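Local coordinates for protein tyrosine--tRNA ligase (Pyrococcus horikoshii, PDB 2CYC) that catalyses the attachment of tyrosine to its cognate tRNA in two steps, first activating the amino acid with ATP and then transferring it to the acceptor end, at residues R148-I152 / D189-A193; F40-G44 / S77-L83; P14-T20 / V219-L225; I46-T50 / K251-S255. One frame throughout, in Å; residues are numbered along the deposited sequence.

Interaction 1: residues R148-I152 / D189-A193; sequences RSITI and DQRKA. With TYR (tyrosine), chain C.
Gln190 and Ile152 meet at the amino-group end of the tyrosine pocket, in the Rossmann-fold catalytic domain of this class I synthetase. A bend in the Gln190 chain (chi2 -58°) puts its amide between protein and ligand. NE2 donates to Ile152 O at 2.9 Å, in the carbonyl plane and on a lone pair, and its other hydrogen goes to Asp189 OD1 at 3.1 Å, met from above the carboxylate plane. With both acceptors near the amide plane and both on the NE2 side, NE2 and OE1 are told apart, and OE1 is turned to the substrate: it accepts from the tyrosine N at 2.7 Å and also from Gln172. Glutamine suits the place because one flat group supplies both donors and an acceptor. Asp189 is held through OD2 by a salt bridge to Lys251.

Farther from the ligand, the extended Lys192 chain crosses Thr151 at about a right angle, and its NZ donates to Arg148 O at 2.9 Å and to Thr151 OG1 at 3.1 Å. To one side of these bonds Ile152 CD1 packs on Ala193 CB at 3.9 Å. A water 2.6 Å from Thr151 OG1 donates to Asp189 O at 2.8 Å.

Interaction 2: residues F40-G44 / S77-L83; sequences FEISG and SWINDKL. With TYR (tyrosine), chain C.
A largely polar contact, with Glu41, Ile42 and Ser43 set against Ser77, Asn80 and Lys82, joins the loop after strand 36-40 of the Rossmann fold to the C-terminal end of helix 74-79, beside the bound tyrosine. The helix closes in a Schellman motif: Lys82 N returns to Ser77 O at 2.8 Å, and Asp81 takes the positive phi of the C-prime position, turning Asn80 and Lys82 to the loop.

Ser77, still on the helix, reaches across with OG to accept from Ile42 N at 2.7 Å, nearly straight (167°). OG is also hydrogen-bonded to Ala73 O, so this small hydroxyl links loop to helix backbone. The extended Glu41 chain crosses Asn80 at about a right angle, with carboxylate and amide planes perpendicular. Asn80 ND2 meets the syn lone pair of Glu41 OE2 at 2.7 Å in a bent bond (141°), the oxygen 25° out of the amide plane, and the same oxygen bonds to Tyr168 OH, which in turn binds the substrate. Glu41 lines the pocket and also holds Tyr168 in place, while Arg155 and Met153 O bind the amide of Asn80.

Lys82 bends at chi2 and lays its aliphatic part along Ser43, where CB to CB is a tight 3.3 Å. Leu83 N donates to a water at 2.8 Å, and this water donates to Ser43 O at 3.2 Å.

Interaction 3: residues P14-T20 / V219-L225; sequences PTEEVLT and VAVHHHL
Glu17 carries its CG anti to the backbone N (chi1 178°) and stays extended beyond it, whereas His222 sets its ring beside its backbone N (chi1 -54°); the two side chains therefore run side by side, pointing the same way. His222 ND1 donates to Glu17 OE2 at 2.9 Å. The oxygen lies close to the ring plane and is approached on its anti side, somewhat out of the carboxylate plane. OE2 also takes a salt bridge from Arg191, and His222 NE2 bonds to His194, so OE2 and both ring nitrogens all have partners; the nearby arginine would probably keep the carboxylate ionised. Leu19 CD1 packs at the ring edge, 4.0 Å from His222 CE1.

Beneath these groups, strands 15-19 and 219-223 pair antiparallel, interrupted by a classic beta bulge. Glu16 N (2.6 Å) and Glu17 N (3.2 Å) both donate to His222 O, and the register slips by one residue. Regular pairing resumes with His222 N to Glu17 O at 2.8 Å. On the face bearing Val18 and Val221, beta-branched side chains suit the extended backbone, with Val18 CG2 4.1 Å from Val221 CG1. At the other end of the pair, beyond the bulge, a water donates to Glu16 OE2 at 2.7 Å and accepts from Leu225 N.

Interaction 4: residues I46-T50 / K251-S255; sequences IHLGT and KMSKS
His47, in a sequence that corresponds to the class I HIGH signature, lies against Met252 of the KMSKS motif, bringing the two signatures together. Lys254 of the motif probably binds ATP. Met252 CG sits over one face of the imidazole, 3.7 Å from the centroid of the His47 ring and 21° off its normal, a CH-pi contact. The flexible methionine then bends, so that its methyl goes on past the ring: Met252 CE comes to 3.5 Å from Gly49 N and 4.0 Å from Leu48 CB. At the ring edge, in plane, His47 NE2 and Ser253 OG share a hydrogen bond of 3.0 Å. A histidine fits here because its face takes the Met252 CG methylene while its edge nitrogens serve Ser253 OG and the helix end.

The ring is positioned by its own helix end. With CG held between the backbone N and the carbonyl carbon (chi1 64°), His47 is the N-cap of helix 48-63, and its ND1 accepts a weak, bent bond from Gly49 N at 2.9 Å. Glycine leaves room for the imidazole.

In the KMSKS segment a 3-10 turn at 252-254 presents Met252 and Ser253 to the ring. Farther out, Leu48 and Met252 both pack on Trp292 of helix 288-297, Ile46 rests on helix 87-108, and Leu48 and Ile46 make backbone hydrogen bonds with Val261 and Ile263.

Overall arrangement
Interactions 1 and 2 both touch the bound tyrosine, yet their centres are 16 Å apart and their nearest atoms about 6 Å apart, and the ligand lies between them, Gln190 at its amino group and Glu41 near its CB. Interaction 1 is fastened to the other two contacts by salt bridges: Arg191 NE to Glu17 OE2 of interaction 3 at 2.9 Å, and Asp189 OD2 to Lys251 NZ of interaction 4 at 2.9 Å. The residues on either side of Gln190 in sequence are therefore each salt-bridged, Arg191 to strand 15-19 and Asp189 to the KMSKS segment. The side chain of Ser253 comes to about 7 Å from the tyrosine. Interactions 2 and 4 meet where Phe40 CD2 packs on Thr50 CG2 at 3.6 Å.

Interaction 1: residues R148-I152 / D189-A193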
loop_
_atom_site.group_PDB
_atom_site.type_symbol
_atom_site.label_atom_id
_atom_site.label_comp_id
_atom_site.label_asym_id
_atom_site.label_seq_id
_atom_site.Cartn_x
_atom_site.Cartn_y
_atom_site.Cartn_z
ATOM N N ARG A 148 2.875 13.651 3.529
ATOM C CA ARG A 148 2.989 15.014 3.020
ATOM C C ARG A 148 2.509 15.165 1.583
ATOM O O ARG A 148 2.232 16.274 1.140
ATOM C CB ARG A 148 4.444 15.501 3.094
ATOM C CG ARG A 148 4.930 15.877 4.495
ATOM C CD ARG A 148 6.261 16.638 4.442
ATOM N NE ARG A 148 7.407 15.781 4.134
ATOM C CZ ARG A 148 7.961 14.930 4.997
ATOM N NH1 ARG A 148 7.476 14.825 6.229
ATOM N NH2 ARG A 148 8.997 14.181 4.632
ATOM N N SER A 149 2.402 14.056 0.857
ATOM C CA SER A 149 1.996 14.116 -0.548
ATOM C C SER A 149 0.496 13.910 -0.740
ATOM O O SER A 149 -0.006 13.893 -1.863
ATOM C CB SER A 149 2.767 13.062 -1.343
ATOM O OG SER A 149 2.219 11.770 -1.120
ATOM N N ILE A 150 -0.207 13.769 0.377
ATOM C CA ILE A 150 -1.644 13.537 0.406
ATOM C C ILE A 150 -2.471 14.667 -0.239
ATOM O O ILE A 150 -3.613 14.462 -0.663
ATOM C CB ILE A 150 -2.084 13.303 1.879
ATOM C CG1 ILE A 150 -3.031 12.115 1.941
ATOM C CG2 ILE A 150 -2.703 14.556 2.471
ATOM C CD1 ILE A 150 -2.361 10.810 1.552
ATOM N N THR A 151 -1.886 15.855 -0.319
ATOM C CA THR A 151 -2.572 16.995 -0.913
ATOM C C THR A 151 -2.864 16.812 -2.411
ATOM O O THR A 151 -3.760 17.468 -2.947
ATOM C CB THR A 151 -1.753 18.307 -0.712
ATOM O OG1 THR A 151 -0.481 18.189 -1.361
ATOM C CG2 THR A 151 -1.531 18.578 0.782
ATOM N N ILE A 152 -2.126 15.926 -3.088
ATOM C CA ILE A 152 -2.364 15.726 -4.514
ATOM C C ILE A 152 -3.770 15.190 -4.768
ATOM O O ILE A 152 -4.278 15.280 -5.893
ATOM C CB ILE A 152 -1.320 14.764 -5.186
ATOM C CG1 ILE A 152 -1.441 13.347 -4.620
ATOM C CG2 ILE A 152 0.097 15.313 -5.002
ATOM C CD1 ILE A 152 -0.452 12.352 -5.245
ATOM N N ASP A 189 -0.834 21.205 -8.873
ATOM C CA ASP A 189 -1.109 20.612 -7.567
ATOM C C ASP A 189 -0.713 19.144 -7.436
ATOM O O ASP A 189 -0.824 18.555 -6.359
ATOM C CB ASP A 189 -2.588 20.800 -7.168
ATOM C CG ASP A 189 -3.573 20.293 -8.222
ATOM O OD1 ASP A 189 -3.167 19.653 -9.210
ATOM O OD2 ASP A 189 -4.784 20.543 -8.049
ATOM N N GLN A 190 -0.248 18.552 -8.529
ATOM C CA GLN A 190 0.181 17.162 -8.502
ATOM C C GLN A 190 1.702 17.056 -8.462
ATOM O O GLN A 190 2.234 15.953 -8.424
ATOM C CB GLN A 190 -0.302 16.435 -9.758
ATOM C CG GLN A 190 -1.799 16.490 -9.979
ATOM C CD GLN A 190 -2.545 15.904 -8.819
ATOM O OE1 GLN A 190 -2.377 14.725 -8.488
ATOM N NE2 GLN A 190 -3.377 16.719 -8.183
ATOM N N ARG A 191 2.399 18.193 -8.461
ATOM C CA ARG A 191 3.866 18.189 -8.519
ATOM C C ARG A 191 4.596 17.358 -7.479
ATOM O O ARG A 191 5.673 16.822 -7.755
ATOM C CB ARG A 191 4.415 19.630 -8.517
ATOM C CG ARG A 191 4.392 20.340 -7.161
ATOM C CD ARG A 191 4.856 21.782 -7.324
ATOM N NE ARG A 191 6.209 21.858 -7.871
ATOM C CZ ARG A 191 7.313 21.677 -7.154
ATOM N NH1 ARG A 191 8.502 21.758 -7.737
ATOM N NH2 ARG A 191 7.227 21.429 -5.850
ATOM N N LYS A 192 4.027 17.231 -6.287
ATOM C CA LYS A 192 4.684 16.441 -5.255
ATOM C C LYS A 192 4.924 15.004 -5.693
ATOM O O LYS A 192 5.982 14.435 -5.419
ATOM C CB LYS A 192 3.863 16.446 -3.968
ATOM C CG LYS A 192 3.978 17.738 -3.175
ATOM C CD LYS A 192 3.049 17.694 -1.975
ATOM C CE LYS A 192 3.100 18.990 -1.187
ATOM N NZ LYS A 192 2.171 18.905 -0.024
ATOM N N ALA A 193 3.943 14.419 -6.377
ATOM C CA ALA A 193 4.070 13.036 -6.831
ATOM C C ALA A 193 5.185 12.909 -7.857
ATOM O O ALA A 193 5.887 11.895 -7.920
ATOM C CB ALA A 193 2.746 12.553 -7.436
HETATM N N TYR C . -4.180 12.669 -8.446
HETATM C CA TYR C . -4.771 13.134 -9.737
HETATM C C TYR C . -5.876 14.157 -9.480
HETATM O O TYR C . -6.255 14.335 -8.302
HETATM C CB TYR C . -5.336 11.939 -10.520
HETATM C CG TYR C . -4.277 10.942 -10.952
HETATM C CD1 TYR C . -3.238 11.321 -11.802
HETATM C CD2 TYR C . -4.314 9.617 -10.510
HETATM C CE1 TYR C . -2.253 10.400 -12.200
HETATM C CE2 TYR C . -3.348 8.693 -10.906
HETATM C CZ TYR C . -2.319 9.087 -11.744
HETATM O OH TYR C . -1.357 8.166 -12.121
HETATM O OXT TYR C . -6.354 14.762 -10.459
HETATM O O HOH W 1 -0.955 19.396 -3.666
#

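Interaction 2: residues F40-G44 / S77-L83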
loop_
_atom_site.group_PDB
_atom_site.type_symbol
_atom_site.label_atom_id
_atom_site.label_comp_id
_atom_site.label_asym_id
_atom_site.label_seq_id
_atom_site.Cartn_x
_atom_site.Cartn_y
_atom_site.Cartn_z
ATOM N N PHE A 40 -6.566 11.440 -14.418
ATOM C CA PHE A 40 -7.657 12.220 -13.865
ATOM C C PHE A 40 -8.527 11.348 -12.993
ATOM O O PHE A 40 -8.793 10.186 -13.311
ATOM C CB PHE A 40 -8.571 12.776 -14.958
ATOM C CG PHE A 40 -7.876 13.594 -15.989
ATOM C CD1 PHE A 40 -7.343 12.993 -17.129
ATOM C CD2 PHE A 40 -7.777 14.972 -15.844
ATOM C CE1 PHE A 40 -6.731 13.757 -18.109
ATOM C CE2 PHE A 40 -7.163 15.745 -16.824
ATOM C CZ PHE A 40 -6.642 15.133 -17.956
ATOM N N GLU A 41 -8.981 11.917 -11.893
ATOM C CA GLU A 41 -9.910 11.201 -11.049
ATOM C C GLU A 41 -11.240 11.328 -11.801
ATOM O O GLU A 41 -11.410 12.233 -12.620
ATOM C CB GLU A 41 -10.014 11.869 -9.685
ATOM C CG GLU A 41 -8.891 11.475 -8.718
ATOM C CD GLU A 41 -9.256 11.767 -7.267
ATOM O OE1 GLU A 41 -10.425 12.124 -7.014
ATOM O OE2 GLU A 41 -8.382 11.635 -6.384
ATOM N N ILE A 42 -12.169 10.424 -11.527
ATOM C CA ILE A 42 -13.479 10.442 -12.172
ATOM C C ILE A 42 -14.484 10.824 -11.075
ATOM O O ILE A 42 -14.707 10.057 -10.134
ATOM C CB ILE A 42 -13.805 9.037 -12.736
ATOM C CG1 ILE A 42 -12.618 8.523 -13.577
ATOM C CG2 ILE A 42 -15.079 9.084 -13.568
ATOM C CD1 ILE A 42 -12.266 9.390 -14.821
ATOM N N SER A 43 -15.087 12.003 -11.174
ATOM C CA SER A 43 -16.019 12.418 -10.123
ATOM C C SER A 43 -16.851 13.662 -10.376
ATOM O O SER A 43 -17.241 14.332 -9.418
ATOM C CB SER A 43 -15.253 12.656 -8.831
ATOM O OG SER A 43 -14.346 13.738 -8.995
ATOM N N GLY A 44 -17.120 13.990 -11.633
ATOM C CA GLY A 44 -17.919 15.170 -11.908
ATOM C C GLY A 44 -17.759 15.700 -13.318
ATOM O O GLY A 44 -17.048 15.111 -14.141
ATOM N N SER A 77 -9.971 6.937 -7.794
ATOM C CA SER A 77 -11.186 7.683 -7.470
ATOM C C SER A 77 -12.019 6.927 -6.442
ATOM O O SER A 77 -12.667 7.531 -5.589
ATOM C CB SER A 77 -12.017 7.922 -8.737
ATOM O OG SER A 77 -11.274 8.643 -9.701
ATOM N N TRP A 78 -12.008 5.603 -6.549
ATOM C CA TRP A 78 -12.730 4.735 -5.623
ATOM C C TRP A 78 -12.116 4.928 -4.228
ATOM O O TRP A 78 -12.823 5.111 -3.233
ATOM C CB TRP A 78 -12.591 3.288 -6.110
ATOM C CG TRP A 78 -12.840 2.205 -5.091
ATOM C CD1 TRP A 78 -13.858 2.144 -4.174
ATOM C CD2 TRP A 78 -12.070 1.006 -4.918
ATOM N NE1 TRP A 78 -13.766 0.977 -3.443
ATOM C CE2 TRP A 78 -12.678 0.262 -3.877
ATOM C CE3 TRP A 78 -10.920 0.486 -5.547
ATOM C CZ2 TRP A 78 -12.175 -0.980 -3.441
ATOM C CZ3 TRP A 78 -10.418 -0.747 -5.121
ATOM C CH2 TRP A 78 -11.049 -1.468 -4.070
ATOM N N ILE A 79 -10.789 4.908 -4.176
ATOM C CA ILE A 79 -10.051 5.100 -2.933
ATOM C C ILE A 79 -10.343 6.480 -2.358
ATOM O O ILE A 79 -10.513 6.646 -1.145
ATOM C CB ILE A 79 -8.531 4.994 -3.181
ATOM C CG1 ILE A 79 -8.142 3.524 -3.363
ATOM C CG2 ILE A 79 -7.760 5.664 -2.046
ATOM C CD1 ILE A 79 -6.677 3.335 -3.743
ATOM N N ASN A 80 -10.414 7.470 -3.242
ATOM C CA ASN A 80 -10.655 8.834 -2.807
ATOM C C ASN A 80 -12.132 9.175 -2.598
ATOM O O ASN A 80 -12.502 10.343 -2.527
ATOM C CB ASN A 80 -10.001 9.819 -3.790
ATOM C CG ASN A 80 -9.613 11.120 -3.118
ATOM O OD1 ASN A 80 -9.548 11.186 -1.891
ATOM N ND2 ASN A 80 -9.339 12.155 -3.911
ATOM N N ASP A 81 -12.963 8.142 -2.498
ATOM C CA ASP A 81 -14.403 8.287 -2.268
ATOM C C ASP A 81 -15.199 9.112 -3.280
ATOM O O ASP A 81 -16.146 9.798 -2.906
ATOM C CB ASP A 81 -14.653 8.857 -0.869
ATOM C CG ASP A 81 -14.066 7.987 0.225
ATOM O OD1 ASP A 81 -14.292 6.756 0.192
ATOM O OD2 ASP A 81 -13.382 8.532 1.115
ATOM N N LYS A 82 -14.847 9.039 -4.557
ATOM C CA LYS A 82 -15.590 9.809 -5.546
ATOM C C LYS A 82 -16.827 9.046 -5.965
ATOM O O LYS A 82 -16.857 7.813 -5.902
ATOM C CB LYS A 82 -14.722 10.105 -6.771
ATOM C CG LYS A 82 -13.498 10.950 -6.465
ATOM C CD LYS A 82 -13.867 12.198 -5.680
ATOM C CE LYS A 82 -12.654 13.087 -5.487
ATOM N NZ LYS A 82 -12.945 14.158 -4.502
ATOM N N LEU A 83 -17.850 9.780 -6.392
ATOM C CA LEU A 83 -19.080 9.152 -6.821
ATOM C C LEU A 83 -19.503 8.130 -5.775
ATOM O O LEU A 83 -19.797 6.973 -6.090
ATOM C CB LEU A 83 -18.875 8.495 -8.200
ATOM C CG LEU A 83 -18.767 9.519 -9.351
ATOM C CD1 LEU A 83 -18.266 8.880 -10.649
ATOM C CD2 LEU A 83 -20.149 10.144 -9.568
HETATM N N TYR C . -4.180 12.669 -8.446
HETATM C CA TYR C . -4.771 13.134 -9.737
HETATM C C TYR C . -5.876 14.157 -9.480
HETATM O O TYR C . -6.255 14.335 -8.302
HETATM C CB TYR C . -5.336 11.939 -10.520
HETATM C CG TYR C . -4.277 10.942 -10.952
HETATM C CD1 TYR C . -3.238 11.321 -11.802
HETATM C CD2 TYR C . -4.314 9.617 -10.510
HETATM C CE1 TYR C . -2.253 10.400 -12.200
HETATM C CE2 TYR C . -3.348 8.693 -10.906
HETATM C CZ TYR C . -2.319 9.087 -11.744
HETATM O OH TYR C . -1.357 8.166 -12.121
HETATM O OXT TYR C . -6.354 14.762 -10.459
HETATM O O HOH W 2 -17.674 12.573 -6.762
#

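Interaction 3: residues P14-T20 / V219-L225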
loop_
_atom_site.group_PDB
_atom_site.type_symbol
_atom_site.label_atom_id
_atom_site.label_comp_id
_atom_site.label_asym_id
_atom_site.label_seq_id
_atom_site.Cartn_x
_atom_site.Cartn_y
_atom_site.Cartn_z
ATOM N N PRO A 14 -0.372 26.744 -21.449
ATOM C CA PRO A 14 -0.393 26.915 -19.991
ATOM C C PRO A 14 0.687 26.242 -19.131
ATOM O O PRO A 14 0.528 26.149 -17.917
ATOM C CB PRO A 14 -1.798 26.446 -19.625
ATOM C CG PRO A 14 -1.980 25.281 -20.566
ATOM C CD PRO A 14 -1.450 25.839 -21.887
ATOM N N THR A 15 1.767 25.760 -19.731
ATOM C CA THR A 15 2.815 25.153 -18.915
ATOM C C THR A 15 3.264 26.190 -17.883
ATOM O O THR A 15 3.454 27.361 -18.216
ATOM C CB THR A 15 4.049 24.766 -19.743
ATOM O OG1 THR A 15 3.720 23.683 -20.616
ATOM C CG2 THR A 15 5.200 24.359 -18.824
ATOM N N GLU A 16 3.434 25.761 -16.641
ATOM C CA GLU A 16 3.875 26.663 -15.587
ATOM C C GLU A 16 5.236 26.238 -15.049
ATOM O O GLU A 16 6.035 27.063 -14.617
ATOM C CB GLU A 16 2.852 26.686 -14.442
ATOM C CG GLU A 16 3.324 27.459 -13.211
ATOM C CD GLU A 16 2.249 27.588 -12.136
ATOM O OE1 GLU A 16 2.601 27.928 -10.985
ATOM O OE2 GLU A 16 1.056 27.359 -12.440
ATOM N N GLU A 17 5.503 24.942 -15.088
ATOM C CA GLU A 17 6.762 24.434 -14.575
ATOM C C GLU A 17 7.193 23.163 -15.295
ATOM O O GLU A 17 6.363 22.321 -15.641
ATOM C CB GLU A 17 6.623 24.136 -13.068
ATOM C CG GLU A 17 7.875 23.548 -12.400
ATOM C CD GLU A 17 7.645 23.132 -10.944
ATOM O OE1 GLU A 17 8.468 23.511 -10.092
ATOM O OE2 GLU A 17 6.661 22.412 -10.643
ATOM N N VAL A 18 8.498 23.034 -15.512
ATOM C CA VAL A 18 9.051 21.837 -16.121
ATOM C C VAL A 18 10.239 21.390 -15.283
ATOM O O VAL A 18 11.158 22.174 -15.042
ATOM C CB VAL A 18 9.540 22.077 -17.566
ATOM C CG1 VAL A 18 10.215 20.797 -18.104
ATOM C CG2 VAL A 18 8.372 22.444 -18.453
ATOM N N LEU A 19 10.200 20.145 -14.811
ATOM C CA LEU A 19 11.305 19.584 -14.036
ATOM C C LEU A 19 11.906 18.439 -14.861
ATOM O O LEU A 19 11.374 17.327 -14.834
ATOM C CB LEU A 19 10.808 19.022 -12.695
ATOM C CG LEU A 19 10.017 19.964 -11.785
ATOM C CD1 LEU A 19 9.447 19.200 -10.599
ATOM C CD2 LEU A 19 10.925 21.097 -11.325
ATOM N N THR A 20 12.967 18.695 -15.631
ATOM C CA THR A 20 13.621 20.002 -15.765
ATOM C C THR A 20 13.856 20.202 -17.266
ATOM O O THR A 20 13.846 19.235 -18.043
ATOM C CB THR A 20 15.021 20.034 -15.093
ATOM O OG1 THR A 20 15.897 19.138 -15.790
ATOM C CG2 THR A 20 14.946 19.629 -13.617
ATOM N N VAL A 219 10.442 13.456 -17.111
ATOM C CA VAL A 219 10.347 14.906 -17.096
ATOM C C VAL A 219 8.927 15.242 -16.634
ATOM O O VAL A 219 7.956 14.694 -17.156
ATOM C CB VAL A 219 10.560 15.489 -18.514
ATOM C CG1 VAL A 219 10.222 16.969 -18.532
ATOM C CG2 VAL A 219 12.004 15.275 -18.953
ATOM N N ALA A 220 8.811 16.128 -15.653
ATOM C CA ALA A 220 7.506 16.543 -15.146
ATOM C C ALA A 220 7.117 17.862 -15.809
ATOM O O ALA A 220 7.922 18.795 -15.860
ATOM C CB ALA A 220 7.564 16.722 -13.625
ATOM N N VAL A 221 5.897 17.935 -16.337
ATOM C CA VAL A 221 5.419 19.161 -16.979
ATOM C C VAL A 221 4.089 19.505 -16.328
ATOM O O VAL A 221 3.111 18.754 -16.432
ATOM C CB VAL A 221 5.258 18.984 -18.527
ATOM C CG1 VAL A 221 4.891 20.327 -19.184
ATOM C CG2 VAL A 221 6.580 18.478 -19.125
ATOM N N HIS A 222 4.062 20.653 -15.654
ATOM C CA HIS A 222 2.884 21.091 -14.914
ATOM C C HIS A 222 2.216 22.300 -15.524
ATOM O O HIS A 222 2.874 23.292 -15.860
ATOM C CB HIS A 222 3.290 21.383 -13.465
ATOM C CG HIS A 222 3.986 20.234 -12.806
ATOM N ND1 HIS A 222 5.160 20.378 -12.094
ATOM C CD2 HIS A 222 3.720 18.904 -12.825
ATOM C CE1 HIS A 222 5.590 19.187 -11.712
ATOM N NE2 HIS A 222 4.734 18.277 -12.144
ATOM N N HIS A 223 0.899 22.229 -15.678
ATOM C CA HIS A 223 0.222 23.360 -16.263
ATOM C C HIS A 223 -0.477 24.187 -15.218
ATOM O O HIS A 223 -0.786 23.706 -14.134
ATOM C CB HIS A 223 -0.758 22.926 -17.362
ATOM C CG HIS A 223 -1.848 22.014 -16.900
ATOM N ND1 HIS A 223 -2.019 20.745 -17.417
ATOM C CD2 HIS A 223 -2.880 22.217 -16.045
ATOM C CE1 HIS A 223 -3.114 20.209 -16.905
ATOM N NE2 HIS A 223 -3.654 21.081 -16.072
ATOM N N HIS A 224 -0.700 25.443 -15.567
ATOM C CA HIS A 224 -1.350 26.414 -14.701
ATOM C C HIS A 224 -2.751 25.961 -14.277
ATOM O O HIS A 224 -3.492 25.362 -15.066
ATOM C CB HIS A 224 -1.428 27.751 -15.451
ATOM C CG HIS A 224 -2.169 28.825 -14.718
ATOM N ND1 HIS A 224 -1.623 29.519 -13.660
ATOM C CD2 HIS A 224 -3.408 29.339 -14.907
ATOM C CE1 HIS A 224 -2.492 30.418 -13.232
ATOM N NE2 HIS A 224 -3.583 30.329 -13.973
ATOM N N LEU A 225 -3.104 26.237 -13.026
ATOM C CA LEU A 225 -4.430 25.888 -12.528
ATOM C C LEU A 225 -5.352 27.104 -12.663
ATOM O O LEU A 225 -5.148 28.117 -12.001
ATOM C CB LEU A 225 -4.350 25.462 -11.061
ATOM C CG LEU A 225 -3.442 24.279 -10.706
ATOM C CD1 LEU A 225 -3.476 24.066 -9.189
ATOM C CD2 LEU A 225 -3.915 23.020 -11.438
HETATM O O HOH W 3 -1.227 27.132 -10.997
#

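Interaction 4: residues I46-T50 / K251-S255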
loop_
_atom_site.group_PDB
_atom_site.type_symbol
_atom_site.label_atom_id
_atom_site.label_comp_id
_atom_site.label_asym_id
_atom_site.label_seq_id
_atom_site.Cartn_x
_atom_site.Cartn_y
_atom_site.Cartn_z
ATOM N N ILE A 46 -16.563 17.994 -16.407
ATOM C CA ILE A 46 -15.256 18.505 -16.784
ATOM C C ILE A 46 -15.281 20.030 -16.897
ATOM O O ILE A 46 -15.909 20.575 -17.808
ATOM C CB ILE A 46 -14.814 17.905 -18.138
ATOM C CG1 ILE A 46 -14.624 16.389 -17.994
ATOM C CG2 ILE A 46 -13.530 18.589 -18.624
ATOM C CD1 ILE A 46 -14.521 15.659 -19.333
ATOM N N HIS A 47 -14.612 20.717 -15.970
ATOM C CA HIS A 47 -14.566 22.179 -16.016
ATOM C C HIS A 47 -13.439 22.590 -16.960
ATOM O O HIS A 47 -12.645 21.744 -17.363
ATOM C CB HIS A 47 -14.382 22.769 -14.605
ATOM C CG HIS A 47 -13.088 22.406 -13.946
ATOM N ND1 HIS A 47 -11.881 22.957 -14.318
ATOM C CD2 HIS A 47 -12.819 21.576 -12.908
ATOM C CE1 HIS A 47 -10.924 22.486 -13.539
ATOM N NE2 HIS A 47 -11.466 21.645 -12.674
ATOM N N LEU A 48 -13.369 23.872 -17.322
ATOM C CA LEU A 48 -12.366 24.345 -18.289
ATOM C C LEU A 48 -10.905 24.063 -17.956
ATOM O O LEU A 48 -10.087 23.847 -18.861
ATOM C CB LEU A 48 -12.541 25.849 -18.555
ATOM C CG LEU A 48 -13.950 26.292 -18.954
ATOM C CD1 LEU A 48 -13.930 27.750 -19.420
ATOM C CD2 LEU A 48 -14.469 25.389 -20.055
ATOM N N GLY A 49 -10.568 24.084 -16.672
ATOM C CA GLY A 49 -9.194 23.805 -16.291
ATOM C C GLY A 49 -8.808 22.393 -16.694
ATOM O O GLY A 49 -7.754 22.162 -17.285
ATOM N N THR A 50 -9.681 21.442 -16.392
ATOM C CA THR A 50 -9.437 20.034 -16.699
ATOM C C THR A 50 -9.382 19.759 -18.201
ATOM O O THR A 50 -8.428 19.162 -18.705
ATOM C CB THR A 50 -10.534 19.164 -16.071
ATOM O OG1 THR A 50 -10.673 19.521 -14.695
ATOM C CG2 THR A 50 -10.184 17.691 -16.156
ATOM N N LYS A 251 -8.860 27.574 -6.696
ATOM C CA LYS A 251 -8.764 26.888 -7.987
ATOM C C LYS A 251 -10.114 26.239 -8.332
ATOM O O LYS A 251 -10.798 25.693 -7.464
ATOM C CB LYS A 251 -7.646 25.837 -7.963
ATOM C CG LYS A 251 -7.856 24.682 -7.002
ATOM C CD LYS A 251 -6.584 23.854 -6.886
ATOM C CE LYS A 251 -6.773 22.640 -5.995
ATOM N NZ LYS A 251 -5.463 22.010 -5.656
ATOM N N MET A 252 -10.487 26.318 -9.606
ATOM C CA MET A 252 -11.759 25.791 -10.084
ATOM C C MET A 252 -12.135 24.366 -9.669
ATOM O O MET A 252 -13.323 24.060 -9.540
ATOM C CB MET A 252 -11.824 25.925 -11.603
ATOM C CG MET A 252 -13.151 25.495 -12.207
ATOM S SD MET A 252 -13.640 26.589 -13.562
ATOM C CE MET A 252 -12.201 26.410 -14.638
ATOM N N SER A 253 -11.156 23.490 -9.467
ATOM C CA SER A 253 -11.475 22.118 -9.049
ATOM C C SER A 253 -12.148 22.071 -7.680
ATOM O O SER A 253 -12.760 21.070 -7.316
ATOM C CB SER A 253 -10.218 21.242 -9.016
ATOM O OG SER A 253 -9.923 20.754 -10.309
ATOM N N LYS A 254 -12.041 23.155 -6.924
ATOM C CA LYS A 254 -12.655 23.203 -5.606
ATOM C C LYS A 254 -13.892 24.098 -5.536
ATOM O O LYS A 254 -14.541 24.181 -4.490
ATOM C CB LYS A 254 -11.618 23.650 -4.573
ATOM C CG LYS A 254 -10.625 22.546 -4.220
ATOM C CD LYS A 254 -9.759 22.915 -3.023
ATOM C CE LYS A 254 -9.091 21.676 -2.416
ATOM N NZ LYS A 254 -8.213 20.947 -3.379
ATOM N N SER A 255 -14.221 24.747 -6.653
ATOM C CA SER A 255 -15.369 25.658 -6.726
ATOM C C SER A 255 -16.730 24.973 -6.847
ATOM O O SER A 255 -16.834 23.829 -7.290
ATOM C CB SER A 255 -15.220 26.607 -7.927
ATOM O OG SER A 255 -14.013 27.345 -7.870
#